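Local coordinates for protein anthranilate synthase component I (Streptococcus pneumoniae serotype 4, PDB 5KCK) that belongs to the family of anthranilate synthase large components and is a large mixed alpha/beta protein built largely on antiparallel sheets, at residues 66-69 against 75-78; 98-103 against 378-383. All coordinates share one frame; numbering follows the deposited sequence.

Contact 1: residues 66-69 against 75-78; sequences IDRD and YEVI
Arg68 and Glu76 carry this contact by themselves, a worked example of a local salt bridge laid over the turn from a strand into a helix. The 66-69 segment starts at Ile66, which is paired by its backbone with Leu59 and packs its side chain on Leu59, Gln61 and Phe73. Asp67 then forms the centre of an inverse gamma turn, closed by a weak bond from Arg68 N to Ile66 O, and this sharp bend precedes the arginine. The Arg68 side chain kinks at two successive torsions (chi2 -75°, chi3 -60°), while that of Glu76 is extended, and the two cross at about a right angle. The carboxylate lies at the guanidinium edge, forming a salt bridge in which Arg68 NH2 donates to Glu76 OE2 at 3.0 Å. Arg68 NH1 adds two weak bonds, both of 3.2 Å, one to Glu76 OE1 and one to Glu76 OE2. OE2 is thus shared between both terminal nitrogens. Glu76 OE2 lies close to the guanidinium plane, yet Arg68 NH2 meets it from above the carboxylate plane, and the two flat groups are turned 36° apart; both residues are exposed, so solvent probably weakens the attraction. At Asp69 the chain enters helix 70-78: this residue is its N-cap, with OD2 accepting from Asp72 N, while OD1 bonds to the hydroxyl of Tyr105.

Contact 2: residues 98-103 against 378-383; sequences GYDMIS and RIYELE
Tyr99 turns the edge of its ring toward the face of Tyr380, an offset edge-to-face pair with centroids 5.9 Å apart and planes at 74°. The closest ring carbons are Tyr99 CE1 and Tyr380 CZ, 3.9 Å apart, and the two side chains run past each other in opposite directions. With CG trans to the main-chain nitrogen (chi1 171°), Tyr99 extends toward helix 372-382, where its hydroxyl oxygen comes within 4.0 Å of Ile379 CD1. Asp100 meets the far end of the same Tyr380 ring: the hydroxyl donates to Asp100 OD1, at a modelled separation of 2.4 Å from Tyr380 OH, too short to be taken at face value. Carboxylate and ring are nearly coplanar, 7° apart, and OD1 sits at the ring's edge. Tyr380 OH is also bonded to Arg387 N and Asp100 OD2 to Gly388 N, so each has a partner in the 387-388 backbone, and Arg387 makes a cation-pi contact with Tyr99. An offset edge-to-face tyrosine pair with a carboxylate at its rim thereby joins the 3-10 segment after strand 92-97, in the N-terminal region of this synthase component, to the C-terminal end of a helix of its larger C-terminal family region.

How the contacts relate
Following the chain from its N terminus, contact 1 comes first: it spans the first turns of helix 70-78, tying the connection after strand 64-66, outermost in the large antiparallel sheet, to that helix. Strand 92-97 follows deeper in that sheet, and from its end contact 2 opens, closing only some 275 residues later on helix 372-382. The two are therefore in series, neither nested nor crossed, one local and exposed, the other long-range and buried. The centres of contacts 1 and 2 lie about 24 Å apart, and the two do not touch. Helix 70-78 links their surroundings: selenomethionine Met101, in the 98-103 segment, packs on Pro70 and Leu71 at its start.

Contact 1: residues 66-69 against 75-78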
ATOM      1  N   ILE A  66      18.696 -39.361  -8.465  1.00 31.49           N
ATOM      2  CA  ILE A  66      19.956 -38.670  -8.713  1.00 33.77           C
ATOM      3  C   ILE A  66      20.910 -39.011  -7.574  1.00 36.64           C
ATOM      4  O   ILE A  66      20.558 -38.859  -6.397  1.00 35.98           O
ATOM      5  CB  ILE A  66      19.762 -37.145  -8.841  1.00 39.86           C
ATOM      6  CG1 ILE A  66      19.353 -36.760 -10.263  1.00 45.47           C
ATOM      7  CG2 ILE A  66      21.055 -36.426  -8.568  1.00 36.03           C
ATOM      8  CD1 ILE A  66      17.975 -37.129 -10.642  1.00 48.82           C
ATOM      9  N   ASP A  67      22.113 -39.473  -7.922  1.00 35.96           N
ATOM     10  CA  ASP A  67      23.098 -39.884  -6.917  1.00 39.41           C
ATOM     11  C   ASP A  67      24.021 -38.712  -6.561  1.00 43.78           C
ATOM     12  O   ASP A  67      25.224 -38.710  -6.839  1.00 38.81           O
ATOM     13  CB  ASP A  67      23.889 -41.085  -7.418  1.00 52.80           C
ATOM     14  CG  ASP A  67      24.809 -41.651  -6.359  1.00 62.63           C
ATOM     15  OD1 ASP A  67      24.404 -41.673  -5.175  1.00 58.54           O
ATOM     16  OD2 ASP A  67      25.937 -42.062  -6.708  1.00 72.18           O
ATOM     17  N   ARG A  68      23.430 -37.702  -5.913  1.00 42.70           N
ATOM     18  CA  ARG A  68      24.135 -36.473  -5.562  1.00 29.67           C
ATOM     19  C   ARG A  68      23.655 -35.973  -4.211  1.00 34.04           C
ATOM     20  O   ARG A  68      22.555 -36.307  -3.761  1.00 30.67           O
ATOM     21  CB  ARG A  68      23.914 -35.362  -6.601  1.00 29.94           C
ATOM     22  CG  ARG A  68      24.486 -35.646  -7.988  1.00 32.67           C
ATOM     23  CD  ARG A  68      26.011 -35.509  -8.028  1.00 31.17           C
ATOM     24  NE  ARG A  68      26.442 -34.163  -7.657  1.00 44.27           N
ATOM     25  CZ  ARG A  68      26.315 -33.090  -8.433  1.00 42.20           C
ATOM     26  NH1 ARG A  68      25.757 -33.191  -9.629  1.00 42.79           N
ATOM     27  NH2 ARG A  68      26.737 -31.905  -8.007  1.00 40.03           N
ATOM     28  N   ASP A  69      24.487 -35.152  -3.571  1.00 30.36           N
ATOM     29  CA  ASP A  69      24.018 -34.403  -2.413  1.00 28.92           C
ATOM     30  C   ASP A  69      22.866 -33.487  -2.821  1.00 25.92           C
ATOM     31  O   ASP A  69      22.943 -32.822  -3.860  1.00 41.24           O
ATOM     32  CB  ASP A  69      25.139 -33.565  -1.801  1.00 33.04           C
ATOM     33  CG  ASP A  69      24.620 -32.582  -0.769  1.00 39.93           C
ATOM     34  OD1 ASP A  69      24.519 -32.973   0.410  1.00 45.60           O
ATOM     35  OD2 ASP A  69      24.290 -31.429  -1.135  1.00 37.85           O
ATOM     36  N   TYR A  75      21.541 -26.517  -6.360  1.00 28.52           N
ATOM     37  CA  TYR A  75      22.197 -25.301  -6.819  1.00 26.22           C
ATOM     38  C   TYR A  75      22.693 -25.456  -8.246  1.00 31.66           C
ATOM     39  O   TYR A  75      22.515 -24.557  -9.074  1.00 25.69           O
ATOM     40  CB  TYR A  75      23.358 -24.937  -5.901  1.00 24.18           C
ATOM     41  CG  TYR A  75      23.896 -23.558  -6.190  1.00 23.87           C
ATOM     42  CD1 TYR A  75      23.283 -22.437  -5.651  1.00 24.29           C
ATOM     43  CD2 TYR A  75      25.004 -23.373  -7.018  1.00 24.19           C
ATOM     44  CE1 TYR A  75      23.764 -21.165  -5.915  1.00 34.37           C
ATOM     45  CE2 TYR A  75      25.496 -22.102  -7.294  1.00 26.63           C
ATOM     46  CZ  TYR A  75      24.865 -21.000  -6.735  1.00 31.12           C
ATOM     47  OH  TYR A  75      25.322 -19.731  -6.982  1.00 33.78           O
ATOM     48  N   GLU A  76      23.324 -26.590  -8.542  1.00 23.91           N
ATOM     49  CA  GLU A  76      23.830 -26.842  -9.883  1.00 28.98           C
ATOM     50  C   GLU A  76      22.721 -26.761 -10.930  1.00 27.92           C
ATOM     51  O   GLU A  76      22.912 -26.167 -11.997  1.00 35.19           O
ATOM     52  CB  GLU A  76      24.517 -28.202  -9.906  1.00 27.93           C
ATOM     53  CG  GLU A  76      25.004 -28.649 -11.254  1.00 36.81           C
ATOM     54  CD  GLU A  76      25.644 -30.015 -11.179  1.00 49.15           C
ATOM     55  OE1 GLU A  76      25.150 -30.935 -11.869  1.00 52.40           O
ATOM     56  OE2 GLU A  76      26.623 -30.163 -10.408  1.00 45.22           O
ATOM     57  N   VAL A  77      21.547 -27.325 -10.636  1.00 23.54           N
ATOM     58  CA  VAL A  77      20.453 -27.292 -11.605  1.00 29.36           C
ATOM     59  C   VAL A  77      19.874 -25.884 -11.725  1.00 30.40           C
ATOM     60  O   VAL A  77      19.494 -25.445 -12.818  1.00 29.93           O
ATOM     61  CB  VAL A  77      19.370 -28.317 -11.219  1.00 34.99           C
ATOM     62  CG1 VAL A  77      18.052 -28.005 -11.934  1.00 36.90           C
ATOM     63  CG2 VAL A  77      19.841 -29.723 -11.554  1.00 31.18           C
ATOM     64  N   ILE A  78      19.823 -25.144 -10.618  1.00 26.57           N
ATOM     65  CA  ILE A  78      19.123 -23.861 -10.609  1.00 22.02           C
ATOM     66  C   ILE A  78      19.985 -22.740 -11.177  1.00 25.63           C
ATOM     67  O   ILE A  78      19.495 -21.892 -11.928  1.00 21.39           O
ATOM     68  CB  ILE A  78      18.663 -23.535  -9.183  1.00 28.41           C
ATOM     69  CG1 ILE A  78      17.583 -24.520  -8.743  1.00 22.81           C
ATOM     70  CG2 ILE A  78      18.210 -22.090  -9.085  1.00 19.69           C
ATOM     71  CD1 ILE A  78      16.684 -24.917  -9.826  1.00 27.35           C
TER

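Contact 2: residues 98-103 against 378-383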
ATOM      1  N   GLY A  98      13.242 -28.827   4.902  1.00 21.71           N
ATOM      2  CA  GLY A  98      12.753 -29.229   6.204  1.00 20.50           C
ATOM      3  C   GLY A  98      13.823 -29.123   7.275  1.00 21.02           C
ATOM      4  O   GLY A  98      15.021 -29.166   7.005  1.00 20.64           O
ATOM      5  N   TYR A  99      13.365 -28.970   8.517  1.00 23.06           N
ATOM      6  CA  TYR A  99      14.273 -28.918   9.657  1.00 26.05           C
ATOM      7  C   TYR A  99      15.249 -30.083   9.638  1.00 25.14           C
ATOM      8  O   TYR A  99      16.444 -29.912   9.909  1.00 31.36           O
ATOM      9  CB  TYR A  99      13.448 -28.919  10.942  1.00 25.09           C
ATOM     10  CG  TYR A  99      14.217 -29.088  12.234  1.00 24.89           C
ATOM     11  CD1 TYR A  99      14.469 -30.361  12.759  1.00 35.37           C
ATOM     12  CD2 TYR A  99      14.639 -27.985  12.957  1.00 22.92           C
ATOM     13  CE1 TYR A  99      15.154 -30.525  13.960  1.00 30.78           C
ATOM     14  CE2 TYR A  99      15.310 -28.135  14.160  1.00 30.10           C
ATOM     15  CZ  TYR A  99      15.569 -29.403  14.654  1.00 28.35           C
ATOM     16  OH  TYR A  99      16.243 -29.542  15.839  1.00 25.81           O
ATOM     17  N   ASP A 100      14.762 -31.269   9.273  1.00 24.03           N
ATOM     18  CA  ASP A 100      15.545 -32.490   9.379  1.00 25.33           C
ATOM     19  C   ASP A 100      16.626 -32.613   8.316  1.00 23.41           C
ATOM     20  O   ASP A 100      17.460 -33.519   8.411  1.00 36.74           O
ATOM     21  CB  ASP A 100      14.595 -33.678   9.340  1.00 28.29           C
ATOM     22  CG  ASP A 100      13.536 -33.586  10.425  1.00 32.32           C
ATOM     23  OD1 ASP A 100      13.825 -34.016  11.556  1.00 29.82           O
ATOM     24  OD2 ASP A 100      12.440 -33.041  10.159  1.00 27.88           O
HETATM   25  N   MSE A 101      16.654 -31.726   7.331  1.00 24.33           N
HETATM   26  CA  MSE A 101      17.743 -31.721   6.371  1.00 29.08           C
HETATM   27  C   MSE A 101      19.106 -31.569   7.058  1.00 25.59           C
HETATM   28  O   MSE A 101      20.098 -32.129   6.599  1.00 27.44           O
HETATM   29  CB  MSE A 101      17.530 -30.611   5.349  1.00 39.81           C
HETATM   30  CG  MSE A 101      16.459 -30.959   4.331  1.00 57.35           C
HETATM   31 SE   MSE A 101      17.041 -32.350   3.076  1.00 67.99          SE
HETATM   32  CE  MSE A 101      18.608 -31.420   2.364  1.00 47.16           C
ATOM     33  N   ILE A 102      19.149 -30.830   8.170  1.00 27.56           N
ATOM     34  CA  ILE A 102      20.416 -30.619   8.863  1.00 29.52           C
ATOM     35  C   ILE A 102      21.007 -31.936   9.364  1.00 25.58           C
ATOM     36  O   ILE A 102      22.216 -32.017   9.608  1.00 32.40           O
ATOM     37  CB  ILE A 102      20.242 -29.601  10.019  1.00 29.18           C
ATOM     38  CG1 ILE A 102      21.606 -29.087  10.502  1.00 33.69           C
ATOM     39  CG2 ILE A 102      19.501 -30.227  11.192  1.00 25.93           C
ATOM     40  CD1 ILE A 102      22.440 -28.435   9.413  1.00 37.19           C
ATOM     41  N   SER A 103      20.187 -32.985   9.494  1.00 31.17           N
ATOM     42  CA  SER A 103      20.707 -34.292   9.887  1.00 35.14           C
ATOM     43  C   SER A 103      21.682 -34.857   8.862  1.00 35.55           C
ATOM     44  O   SER A 103      22.476 -35.740   9.206  1.00 32.50           O
ATOM     45  CB  SER A 103      19.561 -35.284  10.110  1.00 34.63           C
ATOM     46  OG  SER A 103      18.915 -35.599   8.888  1.00 42.23           O
ATOM     47  N   ARG A 378      19.021 -32.946  22.103  1.00 35.00           N
ATOM     48  CA  ARG A 378      18.061 -33.016  23.203  1.00 36.04           C
ATOM     49  C   ARG A 378      16.625 -32.892  22.703  1.00 38.12           C
ATOM     50  O   ARG A 378      15.726 -33.567  23.221  1.00 35.73           O
ATOM     51  CB  ARG A 378      18.364 -31.935  24.230  1.00 36.59           C
ATOM     52  CG  ARG A 378      19.742 -32.082  24.884  1.00 48.13           C
ATOM     53  CD  ARG A 378      19.957 -33.461  25.517  1.00 40.55           C
ATOM     54  NE  ARG A 378      21.133 -33.459  26.382  1.00 42.48           N
ATOM     55  CZ  ARG A 378      21.730 -34.546  26.854  1.00 46.65           C
ATOM     56  NH1 ARG A 378      21.270 -35.750  26.546  1.00 49.00           N
ATOM     57  NH2 ARG A 378      22.796 -34.429  27.636  1.00 46.48           N
ATOM     58  N   ILE A 379      16.393 -32.044  21.696  1.00 32.69           N
ATOM     59  CA  ILE A 379      15.048 -31.892  21.140  1.00 41.09           C
ATOM     60  C   ILE A 379      14.514 -33.230  20.649  1.00 43.34           C
ATOM     61  O   ILE A 379      13.341 -33.561  20.860  1.00 43.30           O
ATOM     62  CB  ILE A 379      15.042 -30.836  20.019  1.00 37.17           C
ATOM     63  CG1 ILE A 379      15.154 -29.434  20.618  1.00 29.18           C
ATOM     64  CG2 ILE A 379      13.778 -30.968  19.138  1.00 28.37           C
ATOM     65  CD1 ILE A 379      15.513 -28.367  19.600  1.00 27.49           C
ATOM     66  N   TYR A 380      15.360 -34.032  20.010  1.00 32.27           N
ATOM     67  CA  TYR A 380      14.894 -35.308  19.493  1.00 38.60           C
ATOM     68  C   TYR A 380      14.991 -36.444  20.503  1.00 42.59           C
ATOM     69  O   TYR A 380      14.617 -37.578  20.181  1.00 41.19           O
ATOM     70  CB  TYR A 380      15.635 -35.646  18.203  1.00 32.21           C
ATOM     71  CG  TYR A 380      14.914 -35.072  17.004  1.00 42.60           C
ATOM     72  CD1 TYR A 380      13.650 -34.503  17.146  1.00 36.05           C
ATOM     73  CD2 TYR A 380      15.474 -35.113  15.734  1.00 36.01           C
ATOM     74  CE1 TYR A 380      12.969 -33.986  16.063  1.00 33.48           C
ATOM     75  CE2 TYR A 380      14.801 -34.593  14.642  1.00 30.07           C
ATOM     76  CZ  TYR A 380      13.552 -34.029  14.814  1.00 30.68           C
ATOM     77  OH  TYR A 380      12.871 -33.520  13.730  1.00 25.87           O
ATOM     78  N   GLU A 381      15.458 -36.167  21.717  1.00 36.46           N
ATOM     79  CA  GLU A 381      15.247 -37.089  22.820  1.00 39.14           C
ATOM     80  C   GLU A 381      13.935 -36.817  23.537  1.00 38.99           C
ATOM     81  O   GLU A 381      13.412 -37.711  24.205  1.00 47.19           O
ATOM     82  CB  GLU A 381      16.421 -37.014  23.810  1.00 40.41           C
ATOM     83  CG  GLU A 381      17.743 -37.505  23.209  1.00 40.79           C
ATOM     84  CD  GLU A 381      18.972 -37.203  24.071  1.00 58.02           C
ATOM     85  OE1 GLU A 381      18.845 -36.568  25.142  1.00 54.89           O
ATOM     86  OE2 GLU A 381      20.080 -37.608  23.662  1.00 61.10           O
ATOM     87  N   LEU A 382      13.377 -35.621  23.373  1.00 41.92           N
ATOM     88  CA  LEU A 382      12.153 -35.196  24.039  1.00 40.17           C
ATOM     89  C   LEU A 382      10.946 -35.152  23.113  1.00 37.77           C
ATOM     90  O   LEU A 382       9.891 -35.689  23.449  1.00 36.94           O
ATOM     91  CB  LEU A 382      12.373 -33.819  24.671  1.00 37.09           C
ATOM     92  CG  LEU A 382      13.522 -33.804  25.668  1.00 40.66           C
ATOM     93  CD1 LEU A 382      13.800 -32.385  26.123  1.00 46.98           C
ATOM     94  CD2 LEU A 382      13.184 -34.702  26.848  1.00 42.55           C
ATOM     95  N   GLU A 383      11.054 -34.510  21.958  1.00 35.01           N
ATOM     96  CA  GLU A 383       9.925 -34.476  21.040  1.00 37.45           C
ATOM     97  C   GLU A 383       9.693 -35.858  20.444  1.00 40.26           C
ATOM     98  O   GLU A 383      10.637 -36.619  20.209  1.00 36.92           O
ATOM     99  CB  GLU A 383      10.158 -33.442  19.939  1.00 30.78           C
ATOM    100  CG  GLU A 383      10.126 -32.007  20.452  1.00 32.78           C
ATOM    101  CD  GLU A 383      10.222 -30.978  19.342  1.00 36.14           C
ATOM    102  OE1 GLU A 383      10.337 -31.387  18.164  1.00 33.19           O
ATOM    103  OE2 GLU A 383      10.180 -29.760  19.648  1.00 31.22           O
TER